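Local coordinates for aminoglycoside phosphotransferase (Mycobacterium smegmatis, PDB 6EF6), which phosphorylates (S)-1-amino-2-propanol as the kinase of an aminoacetone utilization microcompartment, at residues D96-P100 with T247-F253; H64-L68 with M131-E136; A230-L234 with D264-S270. One frame throughout, in Å; residues are numbered along the deposited sequence. Where two conformers were deposited one is given.

Contact 1 of 3, residues D96-P100 with T247-F253. With NA (sodium ion), chain D; BEZ (benzoic acid), chain B.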
ATOM      1  N   ASP A  96      -2.642  18.591   4.553  1.00 29.37           N
ATOM      2  CA  ASP A  96      -3.877  18.764   3.804  1.00 35.16           C
ATOM      3  C   ASP A  96      -4.386  17.464   3.225  1.00 32.35           C
ATOM      4  O   ASP A  96      -5.367  17.474   2.474  1.00 35.72           O
ATOM      5  CB  ASP A  96      -3.709  19.811   2.703  1.00 43.68           C
ATOM      6  CG  ASP A  96      -2.765  19.372   1.641  1.00 52.15           C
ATOM      7  OD1 ASP A  96      -1.697  18.833   1.990  1.00 55.62           O
ATOM      8  OD2 ASP A  96      -3.092  19.566   0.449  1.00 60.59           O
ATOM      9  N   VAL A  97      -3.754  16.350   3.570  1.00 24.45           N
ATOM     10  CA  VAL A  97      -4.246  15.031   3.170  1.00 23.30           C
ATOM     11  C   VAL A  97      -5.351  14.619   4.128  1.00 23.20           C
ATOM     12  O   VAL A  97      -5.174  14.694   5.350  1.00 25.16           O
ATOM     13  CB  VAL A  97      -3.112  13.996   3.208  1.00 20.94           C
ATOM     14  CG1 VAL A  97      -3.595  12.625   2.748  1.00 21.61           C
ATOM     15  CG2 VAL A  97      -1.977  14.440   2.309  1.00 28.75           C
ATOM     16  N   THR A  98      -6.469  14.153   3.577  1.00 21.97           N
ATOM     17  CA  THR A  98      -7.556  13.594   4.375  1.00 22.30           C
ATOM     18  C   THR A  98      -7.259  12.116   4.635  1.00 19.86           C
ATOM     19  O   THR A  98      -7.008  11.356   3.697  1.00 19.31           O
ATOM     20  CB  THR A  98      -8.863  13.739   3.616  1.00 28.43           C
ATOM     21  OG1 THR A  98      -9.060  15.129   3.277  1.00 34.70           O
ATOM     22  CG2 THR A  98     -10.001  13.226   4.436  1.00 26.62           C
ATOM     23  N   VAL A  99      -7.313  11.709   5.907  1.00 20.37           N
ATOM     24  CA  VAL A  99      -7.017  10.339   6.324  1.00 19.24           C
ATOM     25  C   VAL A  99      -8.101   9.823   7.269  1.00 21.78           C
ATOM     26  O   VAL A  99      -8.916  10.618   7.730  1.00 24.88           O
ATOM     27  CB  VAL A  99      -5.619  10.241   6.973  1.00 23.89           C
ATOM     28  CG1 VAL A  99      -4.533  10.702   6.026  1.00 22.27           C
ATOM     29  CG2 VAL A  99      -5.525  11.036   8.264  1.00 26.04           C
ATOM     30  N   PRO A 100      -8.107   8.552   7.629  1.00 22.24           N
ATOM     31  CA  PRO A 100      -9.135   8.061   8.558  1.00 25.09           C
ATOM     32  C   PRO A 100      -8.948   8.608   9.961  1.00 23.14           C
ATOM     33  O   PRO A 100      -7.833   8.904  10.393  1.00 24.59           O
ATOM     34  CB  PRO A 100      -8.928   6.545   8.556  1.00 29.83           C
ATOM     35  CG  PRO A 100      -8.126   6.260   7.258  1.00 33.09           C
ATOM     36  CD  PRO A 100      -7.236   7.455   7.165  1.00 23.70           C
ATOM     37  N   THR A 247     -13.868  15.097  -1.961  1.00 34.74           N
ATOM     38  CA  THR A 247     -13.123  14.681  -0.778  1.00 30.07           C
ATOM     39  C   THR A 247     -12.465  13.333  -1.038  1.00 25.18           C
ATOM     40  O   THR A 247     -13.147  12.350  -1.337  1.00 30.08           O
ATOM     41  CB  THR A 247     -14.048  14.604   0.438  1.00 31.62           C
ATOM     42  OG1 THR A 247     -14.719  15.860   0.613  1.00 36.52           O
ATOM     43  CG2 THR A 247     -13.234  14.290   1.680  1.00 30.82           C
ATOM     44  N   ILE A 248     -11.145  13.308  -0.990  1.00 22.86           N
ATOM     45  CA  ILE A 248     -10.367  12.106  -1.258  1.00 21.35           C
ATOM     46  C   ILE A 248      -9.705  11.676   0.039  1.00 26.76           C
ATOM     47  O   ILE A 248      -8.872  12.409   0.588  1.00 26.73           O
ATOM     48  CB  ILE A 248      -9.312  12.343  -2.350  1.00 22.21           C
ATOM     49  CG1 ILE A 248     -10.020  12.895  -3.596  1.00 25.74           C
ATOM     50  CG2 ILE A 248      -8.600  11.075  -2.688  1.00 22.30           C
ATOM     51  CD1 ILE A 248      -9.099  13.677  -4.519  1.00 30.86           C
ATOM     52  N   THR A 249     -10.047  10.479   0.524  1.00 22.27           N
ATOM     53  CA  THR A 249      -9.468   9.963   1.763  1.00 18.92           C
ATOM     54  C   THR A 249      -8.481   8.856   1.465  1.00 19.06           C
ATOM     55  O   THR A 249      -8.837   7.866   0.828  1.00 19.18           O
ATOM     56  CB  THR A 249     -10.566   9.419   2.687  1.00 20.45           C
ATOM     57  OG1 THR A 249     -11.572  10.412   2.894  1.00 24.20           O
ATOM     58  CG2 THR A 249     -10.021   9.063   4.044  1.00 22.06           C
ATOM     59  N   VAL A 250      -7.254   9.000   1.943  1.00 17.35           N
ATOM     60  CA  VAL A 250      -6.263   7.947   1.812  1.00 16.49           C
ATOM     61  C   VAL A 250      -6.497   6.936   2.918  1.00 17.39           C
ATOM     62  O   VAL A 250      -6.591   7.319   4.092  1.00 19.09           O
ATOM     63  CB  VAL A 250      -4.844   8.519   1.934  1.00 17.41           C
ATOM     64  CG1 VAL A 250      -3.801   7.374   1.717  1.00 16.12           C
ATOM     65  CG2 VAL A 250      -4.616   9.638   0.942  1.00 17.07           C
ATOM     66  N   ILE A 251      -6.685   5.664   2.538  1.00 16.64           N
ATOM     67  CA  ILE A 251      -6.965   4.619   3.508  1.00 18.09           C
ATOM     68  C   ILE A 251      -5.817   3.598   3.482  1.00 16.83           C
ATOM     69  O   ILE A 251      -4.894   3.655   2.654  1.00 16.13           O
ATOM     70  CB  ILE A 251      -8.330   3.942   3.245  1.00 18.34           C
ATOM     71  CG1 ILE A 251      -8.338   3.197   1.919  1.00 18.90           C
ATOM     72  CG2 ILE A 251      -9.456   4.968   3.323  1.00 21.65           C
ATOM     73  CD1 ILE A 251      -9.405   2.113   1.837  1.00 21.46           C
ATOM     74  N   ASP A 252      -5.894   2.617   4.386  1.00 19.89           N
ATOM     75  CA  ASP A 252      -5.039   1.430   4.350  1.00 18.98           C
ATOM     76  C   ASP A 252      -3.558   1.786   4.420  1.00 16.86           C
ATOM     77  O   ASP A 252      -2.757   1.425   3.559  1.00 16.91           O
ATOM     78  CB  ASP A 252      -5.333   0.568   3.120  1.00 21.24           C
ATOM     79  CG  ASP A 252      -4.665  -0.802   3.188  1.00 25.92           C
ATOM     80  OD1 ASP A 252      -4.140  -1.147   4.258  1.00 24.49           O
ATOM     81  OD2 ASP A 252      -4.666  -1.512   2.160  1.00 26.98           O
ATOM     82  N   PHE A 253      -3.212   2.421   5.547  1.00 17.56           N
ATOM     83  CA  PHE A 253      -1.814   2.693   5.919  1.00 18.98           C
ATOM     84  C   PHE A 253      -1.122   1.454   6.516  1.00 19.65           C
ATOM     85  O   PHE A 253      -0.059   1.576   7.136  1.00 19.06           O
ATOM     86  CB  PHE A 253      -1.714   3.913   6.872  1.00 18.09           C
ATOM     87  CG  PHE A 253      -1.869   5.245   6.226  1.00 16.27           C
ATOM     88  CD1 PHE A 253      -3.119   5.716   5.791  1.00 17.93           C
ATOM     89  CD2 PHE A 253      -0.794   6.122   6.155  1.00 17.42           C
ATOM     90  CE1 PHE A 253      -3.257   6.974   5.238  1.00 16.89           C
ATOM     91  CE2 PHE A 253      -0.955   7.380   5.585  1.00 17.21           C
ATOM     92  CZ  PHE A 253      -2.162   7.814   5.135  1.00 16.81           C
TER
HETATM   93 NA    NA D 403      -2.545  -2.887   1.555  1.00 44.00          NA
HETATM   94  C   BEZ B 401      -7.937   0.513   6.498  1.00 33.55           C
HETATM   95  O1  BEZ B 401      -6.952   1.007   7.048  1.00 31.00           O
HETATM   96  O2  BEZ B 401      -7.900  -0.694   6.124  1.00 36.59           O
HETATM   97  C1  BEZ B 401      -9.139   1.371   6.292  1.00 28.18           C
HETATM   98  C2  BEZ B 401     -10.090   1.027   5.350  1.00 32.25           C
HETATM   99  C3  BEZ B 401     -11.205   1.839   5.176  1.00 35.12           C
HETATM  100  C4  BEZ B 401     -11.350   2.993   5.933  1.00 34.21           C
HETATM  101  C5  BEZ B 401     -10.391   3.332   6.882  1.00 29.93           C
HETATM  102  C6  BEZ B 401      -9.285   2.524   7.048  1.00 33.39           C
HETATM  103  O   HOH W   1      -6.680  13.976   0.575  1.00 30.53           O
HETATM  104  O   HOH W   2      -9.642  15.616   0.030  1.00 35.51           O
HETATM  105  O   HOH W   3      -1.493  -1.696   3.088  1.00 24.42           O
HETATM  106  O   HOH W   4      -3.709  -3.976   3.445  1.00 30.42           O
HETATM  107  O   HOH W   5      -1.185  -4.386   1.380  1.00 45.09           O
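The strand 248-250 that leads to the metal-binding Asp252, at a place that probably corresponds to the DFG aspartate of protein kinases, is backed by the loop that follows helix 78-94, with Thr98 and Val99 against Thr249 and Val250. One direct hydrogen bond joins the backbones: Val250 N donates to Thr98 O at 2.9 Å, with an N-H...O angle of 161°, and the CA-H of Thr249 leans on the same oxygen. A water adds an indirect link, accepting from Thr98 N and donating to Ile248 O (2.7 Å).

Apolar contacts follow along residues 250-253. Val97 CG1 meets Val250 CG2 at 3.6 Å. With chi1 at -59°, Val99 directs CG1 away from its own carbonyl carbon and onto Phe253 CZ, 3.8 Å off, the two side chains crossing at about a right angle. A different kind of contact is made by Pro100, which presses CD against Val250 O at 3.1 Å, while the Phe253 ring turns its edge to that oxygen, in plane. Val250 O is buried here and has no hydrogen-bonding partner in the model.

Beyond the strand the benzoic acid ring lies against both segments, with Pro100 CG 3.7 Å from its C5 and the Ile251 side chain also touching it. Asp252 N makes a weak hydrogen bond to its O1. Asp252 OD2 binds the sodium ion at 2.6 Å; one of the waters on the ion donates to OD1 and a second lies within hydrogen-bonding distance of it.

Strand 237-239 pairs antiparallel with 248-250. Helix 147-163 packs on Val97, Ile248 and Val250, whereas Phe253 sits against helix 78-94 through Leu88 and Leu91, with Trp87 and His229 edge-to-face to its ring.

Contact 2 of 3, residues H64-L68 with M131-E136. With BEZ (benzoic acid), chain B.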
ATOM      1  N   HIS A  64     -26.057   5.265  12.222  1.00 44.83           N
ATOM      2  CA  HIS A  64     -24.612   5.334  12.391  1.00 39.09           C
ATOM      3  C   HIS A  64     -23.904   4.404  11.410  1.00 36.53           C
ATOM      4  O   HIS A  64     -24.306   3.251  11.236  1.00 38.91           O
ATOM      5  CB  HIS A  64     -24.261   4.943  13.824  1.00 39.39           C
ATOM      6  CG  HIS A  64     -22.794   4.866  14.089  1.00 57.50           C
ATOM      7  ND1 HIS A  64     -21.993   5.984  14.178  1.00 64.16           N
ATOM      8  CD2 HIS A  64     -21.978   3.801  14.273  1.00 64.95           C
ATOM      9  CE1 HIS A  64     -20.748   5.611  14.410  1.00 67.21           C
ATOM     10  NE2 HIS A  64     -20.712   4.293  14.477  1.00 65.75           N
ATOM     11  N   GLN A  65     -22.867   4.917  10.750  1.00 37.06           N
ATOM     12  CA  GLN A  65     -21.953   4.118   9.944  1.00 35.38           C
ATOM     13  C   GLN A  65     -20.539   4.309  10.461  1.00 31.90           C
ATOM     14  O   GLN A  65     -20.175   5.410  10.877  1.00 33.04           O
ATOM     15  CB  GLN A  65     -21.973   4.553   8.480  1.00 38.86           C
ATOM     16  CG  GLN A  65     -23.240   4.179   7.738  1.00 43.64           C
ATOM     17  CD  GLN A  65     -23.175   4.577   6.273  1.00 44.52           C
ATOM     18  OE1 GLN A  65     -22.771   5.687   5.945  1.00 43.31           O
ATOM     19  NE2 GLN A  65     -23.565   3.674   5.393  1.00 45.43           N
ATOM     20  N   SER A  66     -19.756   3.230  10.452  1.00 30.07           N
ATOM     21  CA  SER A  66     -18.330   3.298  10.762  1.00 26.72           C
ATOM     22  C   SER A  66     -17.638   2.088  10.146  1.00 26.38           C
ATOM     23  O   SER A  66     -18.271   1.265   9.490  1.00 28.24           O
ATOM     24  CB  SER A  66     -18.085   3.449  12.272  1.00 27.95           C
ATOM     25  OG  SER A  66     -18.673   2.387  13.014  1.00 30.81           O
ATOM     26  N   ILE A  67     -16.317   2.029  10.299  1.00 25.75           N
ATOM     27  CA  ILE A  67     -15.498   1.018   9.642  1.00 27.66           C
ATOM     28  C   ILE A  67     -14.653   0.270  10.663  1.00 26.90           C
ATOM     29  O   ILE A  67     -13.925   0.884  11.458  1.00 28.51           O
ATOM     30  CB  ILE A  67     -14.619   1.635   8.541  1.00 27.17           C
ATOM     31  CG1 ILE A  67     -15.539   2.141   7.420  1.00 31.48           C
ATOM     32  CG2 ILE A  67     -13.647   0.603   8.030  1.00 27.25           C
ATOM     33  CD1 ILE A  67     -14.850   3.032   6.430  1.00 43.08           C
ATOM     34  N   LEU A  68     -14.719  -1.054  10.632  1.00 25.13           N
ATOM     35  CA  LEU A  68     -13.942  -1.875  11.554  1.00 28.03           C
ATOM     36  C   LEU A  68     -12.891  -2.670  10.776  1.00 26.00           C
ATOM     37  O   LEU A  68     -13.239  -3.428   9.860  1.00 29.69           O
ATOM     38  CB  LEU A  68     -14.880  -2.812  12.320  1.00 30.99           C
ATOM     39  CG  LEU A  68     -14.288  -3.529  13.508  1.00 36.49           C
ATOM     40  CD1 LEU A  68     -13.988  -2.573  14.631  1.00 34.63           C
ATOM     41  CD2 LEU A  68     -15.299  -4.589  13.989  1.00 41.14           C
ATOM     42  N   MET A 131     -16.672   6.664   9.540  1.00 28.54           N
ATOM     43  CA  MET A 131     -17.075   6.422   8.160  1.00 25.98           C
ATOM     44  C   MET A 131     -16.256   7.315   7.220  1.00 29.12           C
ATOM     45  O   MET A 131     -15.849   8.430   7.567  1.00 27.07           O
ATOM     46  CB  MET A 131     -18.581   6.672   7.993  1.00 27.52           C
ATOM     47  CG  MET A 131     -19.126   6.338   6.639  1.00 32.41           C
ATOM     48  SD  MET A 131     -18.714   4.674   6.135  1.00 30.50           S
ATOM     49  CE  MET A 131     -19.507   4.554   4.549  1.00 34.52           C
ATOM     50  N   VAL A 132     -15.968   6.779   6.036  1.00 30.02           N
ATOM     51  CA  VAL A 132     -15.198   7.456   4.998  1.00 26.59           C
ATOM     52  C   VAL A 132     -16.064   7.534   3.750  1.00 28.68           C
ATOM     53  O   VAL A 132     -16.610   6.517   3.312  1.00 25.98           O
ATOM     54  CB  VAL A 132     -13.905   6.679   4.698  1.00 24.81           C
ATOM     55  CG1 VAL A 132     -13.189   7.280   3.473  1.00 27.61           C
ATOM     56  CG2 VAL A 132     -12.977   6.670   5.904  1.00 27.05           C
ATOM     57  N   GLY A 133     -16.187   8.735   3.175  1.00 30.15           N
ATOM     58  CA  GLY A 133     -16.927   8.867   1.929  1.00 32.06           C
ATOM     59  C   GLY A 133     -16.310   8.026   0.824  1.00 34.62           C
ATOM     60  O   GLY A 133     -15.119   8.154   0.510  1.00 27.37           O
ATOM     61  N   GLY A 134     -17.126   7.176   0.211  1.00 31.57           N
ATOM     62  CA  GLY A 134     -16.684   6.285  -0.837  1.00 30.47           C
ATOM     63  C   GLY A 134     -16.585   4.845  -0.389  1.00 32.43           C
ATOM     64  O   GLY A 134     -16.393   3.960  -1.233  1.00 33.20           O
ATOM     65  N   ALA A 135     -16.724   4.573   0.911  1.00 30.22           N
ATOM     66  CA  ALA A 135     -16.558   3.216   1.408  1.00 28.99           C
ATOM     67  C   ALA A 135     -17.830   2.385   1.346  1.00 32.34           C
ATOM     68  O   ALA A 135     -17.741   1.163   1.409  1.00 31.70           O
ATOM     69  CB  ALA A 135     -16.066   3.248   2.861  1.00 29.78           C
ATOM     70  N   GLU A 136     -19.003   3.002   1.259  1.00 35.07           N
ATOM     71  CA  GLU A 136     -20.216   2.205   1.197  1.00 37.35           C
ATOM     72  C   GLU A 136     -20.268   1.483  -0.148  1.00 34.87           C
ATOM     73  O   GLU A 136     -19.933   2.067  -1.177  1.00 33.05           O
ATOM     74  CB  GLU A 136     -21.454   3.080   1.365  1.00 40.95           C
ATOM     75  CG  GLU A 136     -22.731   2.270   1.437  1.00 49.35           C
ATOM     76  CD  GLU A 136     -23.953   3.118   1.705  1.00 60.22           C
ATOM     77  OE1 GLU A 136     -23.843   4.104   2.465  1.00 54.25           O
ATOM     78  OE2 GLU A 136     -25.025   2.790   1.152  1.00 71.97           O
TER
HETATM   79  C   BEZ B 401      -7.937   0.513   6.498  1.00 33.55           C
HETATM   80  O1  BEZ B 401      -6.952   1.007   7.048  1.00 31.00           O
HETATM   81  O2  BEZ B 401      -7.900  -0.694   6.124  1.00 36.59           O
HETATM   82  C1  BEZ B 401      -9.139   1.371   6.292  1.00 28.18           C
HETATM   83  C2  BEZ B 401     -10.090   1.027   5.350  1.00 32.25           C
HETATM   84  C3  BEZ B 401     -11.205   1.839   5.176  1.00 35.12           C
HETATM   85  C4  BEZ B 401     -11.350   2.993   5.933  1.00 34.21           C
HETATM   86  C5  BEZ B 401     -10.391   3.332   6.882  1.00 29.93           C
HETATM   87  C6  BEZ B 401      -9.285   2.524   7.048  1.00 33.39           C
HETATM   88  O   HOH W   6     -18.514   7.491  11.567  1.00 36.30           O
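Gln65 supplies the polar part of the contact, reaching Glu136 with its amide and Met131 through a water on its backbone. Gln65 NE2 donates to Glu136 OE1 at 3.0 Å, an almost straight bond (168°) that leaves within the amide plane yet arrives from above the carboxylate, the two planes standing 87° apart. The same nitrogen has a weak second bond to Glu60. Nearer the backbone, a water donates to Gln65 O at 2.8 Å and accepts from Met131 N at 2.9 Å, bridging the two backbones where strands 64-70 and 124-130 cease to pair directly.

Residues 131-136 follow strand 124-130 and probably correspond to the hinge between the lobes of the kinase fold. A type II turn from Val132 to Ala135, closed by Ala135 N to Val132 O, bends this segment back over strand 64-70.

Among the van der Waals contacts, Met131 crosses Gln65 obliquely: its bend at chi2 (53°) lays CG and SD over Gln65 CB and brings CE to Gln65 OE1. Ile67 works through CD1, which touches Ala135 CB at 3.8 Å, Val132 CG2 at 4.1 Å and Met131 SD at 4.2 Å. That methyl also lies 3.5 Å from C4 of the benzoic acid ring.

Contact 3 of 3, residues A230-L234 with D264-S270. With NA (sodium ion), chain D.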
ATOM      1  N   ALA A 230       3.358   3.258   1.268  1.00 14.09           N
ATOM      2  CA  ALA A 230       3.809   2.003   0.665  1.00 15.29           C
ATOM      3  C   ALA A 230       2.687   1.164   0.088  1.00 15.97           C
ATOM      4  O   ALA A 230       2.954   0.046  -0.336  1.00 16.14           O
ATOM      5  CB  ALA A 230       4.708   1.197   1.593  1.00 15.93           C
ATOM      6  N   ASP A 231       1.466   1.680  -0.051  1.00 15.03           N
ATOM      7  CA  ASP A 231       0.388   0.984  -0.774  1.00 13.82           C
ATOM      8  C   ASP A 231      -0.560   1.988  -1.417  1.00 13.22           C
ATOM      9  O   ASP A 231      -1.790   1.892  -1.297  1.00 15.08           O
ATOM     10  CB  ASP A 231      -0.342  -0.067   0.070  1.00 16.17           C
ATOM     11  CG  ASP A 231      -1.133  -1.047  -0.794  1.00 17.71           C
ATOM     12  OD1 ASP A 231      -0.890  -1.171  -2.011  1.00 19.55           O
ATOM     13  OD2 ASP A 231      -2.084  -1.634  -0.211  1.00 19.73           O
ATOM     14  N   LEU A 232       0.010   2.951  -2.132  1.00 14.18           N
ATOM     15  CA  LEU A 232      -0.754   4.058  -2.725  1.00 15.90           C
ATOM     16  C   LEU A 232      -1.254   3.730  -4.124  1.00 16.47           C
ATOM     17  O   LEU A 232      -1.036   4.452  -5.109  1.00 17.76           O
ATOM     18  CB  LEU A 232       0.085   5.321  -2.702  1.00 15.73           C
ATOM     19  CG  LEU A 232       0.260   5.954  -1.311  1.00 14.27           C
ATOM     20  CD1 LEU A 232       1.300   7.086  -1.350  1.00 14.38           C
ATOM     21  CD2 LEU A 232      -1.058   6.445  -0.755  1.00 16.80           C
ATOM     22  N   ARG A 233      -1.967   2.627  -4.156  1.00 17.56           N
ATOM     23  CA  ARG A 233      -2.785   2.226  -5.297  0.53 18.01           C
ATOM     24  C   ARG A 233      -4.010   3.117  -5.416  1.00 18.87           C
ATOM     25  O   ARG A 233      -4.520   3.621  -4.416  1.00 19.19           O
ATOM     26  CB  ARG A 233      -3.328   0.824  -5.056  0.53 19.00           C
ATOM     27  CG  ARG A 233      -2.283  -0.194  -5.130  0.53 17.11           C
ATOM     28  CD  ARG A 233      -2.853  -1.585  -4.957  0.53 20.87           C
ATOM     29  NE  ARG A 233      -3.104  -1.922  -3.559  0.53 21.45           N
ATOM     30  CZ  ARG A 233      -4.304  -2.146  -3.015  0.53 21.85           C
ATOM     31  NH1 ARG A 233      -5.416  -2.060  -3.732  0.53 28.48           N
ATOM     32  NH2 ARG A 233      -4.399  -2.447  -1.717  0.53 25.59           N
ATOM     33  N   LEU A 234      -4.537   3.281  -6.645  1.00 18.23           N
ATOM     34  CA  LEU A 234      -5.731   4.089  -6.825  1.00 18.61           C
ATOM     35  C   LEU A 234      -6.876   3.630  -5.921  1.00 19.61           C
ATOM     36  O   LEU A 234      -7.640   4.446  -5.414  1.00 20.31           O
ATOM     37  CB  LEU A 234      -6.142   4.027  -8.300  1.00 19.83           C
ATOM     38  CG  LEU A 234      -5.223   4.715  -9.320  1.00 17.10           C
ATOM     39  CD1 LEU A 234      -5.495   4.150 -10.736  1.00 23.25           C
ATOM     40  CD2 LEU A 234      -5.397   6.194  -9.337  1.00 21.14           C
ATOM     41  N   ASP A 264       6.628   4.677  -3.705  1.00 12.94           N
ATOM     42  CA  ASP A 264       5.189   4.926  -3.741  1.00 12.99           C
ATOM     43  C   ASP A 264       4.652   5.040  -5.174  1.00 13.62           C
ATOM     44  O   ASP A 264       3.486   4.642  -5.439  1.00 14.00           O
ATOM     45  CB  ASP A 264       4.843   6.189  -2.947  1.00 13.01           C
ATOM     46  CG  ASP A 264       4.791   5.988  -1.461  1.00 14.45           C
ATOM     47  OD1 ASP A 264       4.480   4.888  -0.967  1.00 15.04           O
ATOM     48  OD2 ASP A 264       5.028   7.010  -0.758  1.00 14.69           O
ATOM     49  N   PHE A 265       5.472   5.516  -6.133  1.00 12.35           N
ATOM     50  CA  PHE A 265       5.002   5.514  -7.521  1.00 13.53           C
ATOM     51  C   PHE A 265       4.827   4.091  -8.067  1.00 11.63           C
ATOM     52  O   PHE A 265       3.858   3.778  -8.787  1.00 13.54           O
ATOM     53  CB  PHE A 265       5.899   6.311  -8.501  1.00 12.60           C
ATOM     54  CG  PHE A 265       5.418   6.168  -9.902  1.00 13.98           C
ATOM     55  CD1 PHE A 265       4.196   6.718 -10.270  1.00 15.03           C
ATOM     56  CD2 PHE A 265       6.174   5.469 -10.840  1.00 15.19           C
ATOM     57  CE1 PHE A 265       3.682   6.523 -11.535  1.00 16.80           C
ATOM     58  CE2 PHE A 265       5.681   5.292 -12.137  1.00 13.69           C
ATOM     59  CZ  PHE A 265       4.450   5.844 -12.493  1.00 15.89           C
ATOM     60  N   GLY A 266       5.767   3.189  -7.774  1.00 12.42           N
ATOM     61  CA  GLY A 266       5.538   1.801  -8.157  1.00 11.54           C
ATOM     62  C   GLY A 266       4.241   1.267  -7.615  1.00 11.80           C
ATOM     63  O   GLY A 266       3.508   0.559  -8.313  1.00 12.58           O
ATOM     64  N   THR A 267       3.890   1.633  -6.381  1.00 12.06           N
ATOM     65  CA  THR A 267       2.646   1.126  -5.835  1.00 12.76           C
ATOM     66  C   THR A 267       1.423   1.702  -6.574  1.00 13.40           C
ATOM     67  O   THR A 267       0.397   1.043  -6.622  1.00 13.65           O
ATOM     68  CB  THR A 267       2.529   1.331  -4.318  1.00 13.18           C
ATOM     69  OG1 THR A 267       2.222   2.689  -3.976  1.00 14.11           O
ATOM     70  CG2 THR A 267       3.756   0.837  -3.569  1.00 14.99           C
ATOM     71  N   ALA A 268       1.513   2.923  -7.117  1.00 12.69           N
ATOM     72  CA  ALA A 268       0.428   3.537  -7.874  1.00 13.36           C
ATOM     73  C   ALA A 268      -0.010   2.673  -9.046  1.00 14.43           C
ATOM     74  O   ALA A 268      -1.172   2.749  -9.456  1.00 16.48           O
ATOM     75  CB  ALA A 268       0.902   4.890  -8.374  1.00 14.88           C
ATOM     76  N   VAL A 269       0.907   1.907  -9.644  1.00 13.47           N
ATOM     77  CA  VAL A 269       0.598   1.090 -10.799  1.00 12.40           C
ATOM     78  C   VAL A 269       0.586  -0.401 -10.453  1.00 13.14           C
ATOM     79  O   VAL A 269       0.712  -1.267 -11.334  1.00 14.01           O
ATOM     80  CB  VAL A 269       1.511   1.415 -11.979  1.00 12.12           C
ATOM     81  CG1 VAL A 269       1.195   2.827 -12.510  1.00 14.80           C
ATOM     82  CG2 VAL A 269       2.962   1.332 -11.623  1.00 14.26           C
ATOM     83  N   SER A 270       0.250  -0.711  -9.207  1.00 12.72           N
ATOM     84  CA  SER A 270       0.179  -2.099  -8.743  1.00 13.00           C
ATOM     85  C   SER A 270      -0.718  -2.906  -9.651  1.00 15.47           C
ATOM     86  O   SER A 270      -1.896  -2.551  -9.875  1.00 15.88           O
ATOM     87  CB  SER A 270      -0.410  -2.181  -7.341  1.00 14.42           C
ATOM     88  OG  SER A 270       0.439  -1.604  -6.366  1.00 13.86           O
TER
HETATM   89 NA    NA D 403      -2.545  -2.887   1.555  1.00 44.00          NA
HETATM   90  O   HOH W   7      -3.489   1.812  -8.803  1.00 22.38           O
HETATM   91  O   HOH W   3      -1.493  -1.696   3.088  1.00 24.42           O
HETATM   92  O   HOH W   4      -3.709  -3.976   3.445  1.00 30.42           O
HETATM   93  O   HOH W   5      -1.185  -4.386   1.380  1.00 45.09           O
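Asp264, in the first turn of helix 263-268, carries its carboxylate to Ala230 and Leu232 in the HxDxxxxN segment, which matches the catalytic loop of the kinase fold. Its CB lies beside Leu232 CD1, and the same methyl approaches Asp264 CG at 3.7 Å. At the tip the oxygens part: OD1 accepts from Ala230 N at 3.0 Å, nearly along its own C-O bond, while OD2 is hydrogen-bonded to His158.

One helical turn on, Thr267 relays a second hold on the loop. Its chi1 of 76° sets OG1 between backbone N and carbonyl carbon, where the hydroxyl donates to Asp264 O at 2.7 Å and accepts from Leu232 N at 2.9 Å. Its CG2 rests against Ala230 O. Ala268 CA makes a CA-H...O contact with Leu232 O, 3.3 Å between CA and O. A water spans Ala268 O and Leu234 N. Leu232 itself centres an inverse gamma turn.

On the cleft side of the loop, Asp231 OD2 binds the sodium ion at 2.2 Å. In one of its two conformers, Arg233 grips this carboxylate side-on, NE to OD1 at 2.8 Å and NH2 to OD2 at 2.9 Å, and its CG and CD pack on Ser270. Ser270 OG in turn donates to Thr267 O. Arg310 adds a further salt bridge to Asp231 OD1 and also bonds Ser270 OG.

Two backbone N-H groups flanking Asp231 are thus fixed by helix side chains, Asp264 and Thr267, which act as a second shell behind the metal ligand. The helix start and the hydrogen bonds from Ala230 N and with His158 would probably favour a negative charge on the buried carboxylate.

Contact 1 lies between the other two, its centre 13 Å from that of contact 2 and 14 Å from that of contact 3, whereas contacts 2 and 3 stay about 10 Å apart at their nearest atoms. Toward the hinge, Thr249 CB packs on Val132 CG1 at 3.5 Å, and contacts 1 and 2 together border the benzoic acid, whose pocket probably overlaps the nucleotide cleft. Toward the catalytic-loop segment, Val250 CG1 meets Leu232 CD2 at 3.8 Å. There Asp252 OD2 and Asp231 OD2 come within 3.5 Å of each other, held together by the shared sodium ion. The bound (2R)-1-methoxypropan-2-amine lies about 4 Å from the Asp231 side chain, nearest atoms.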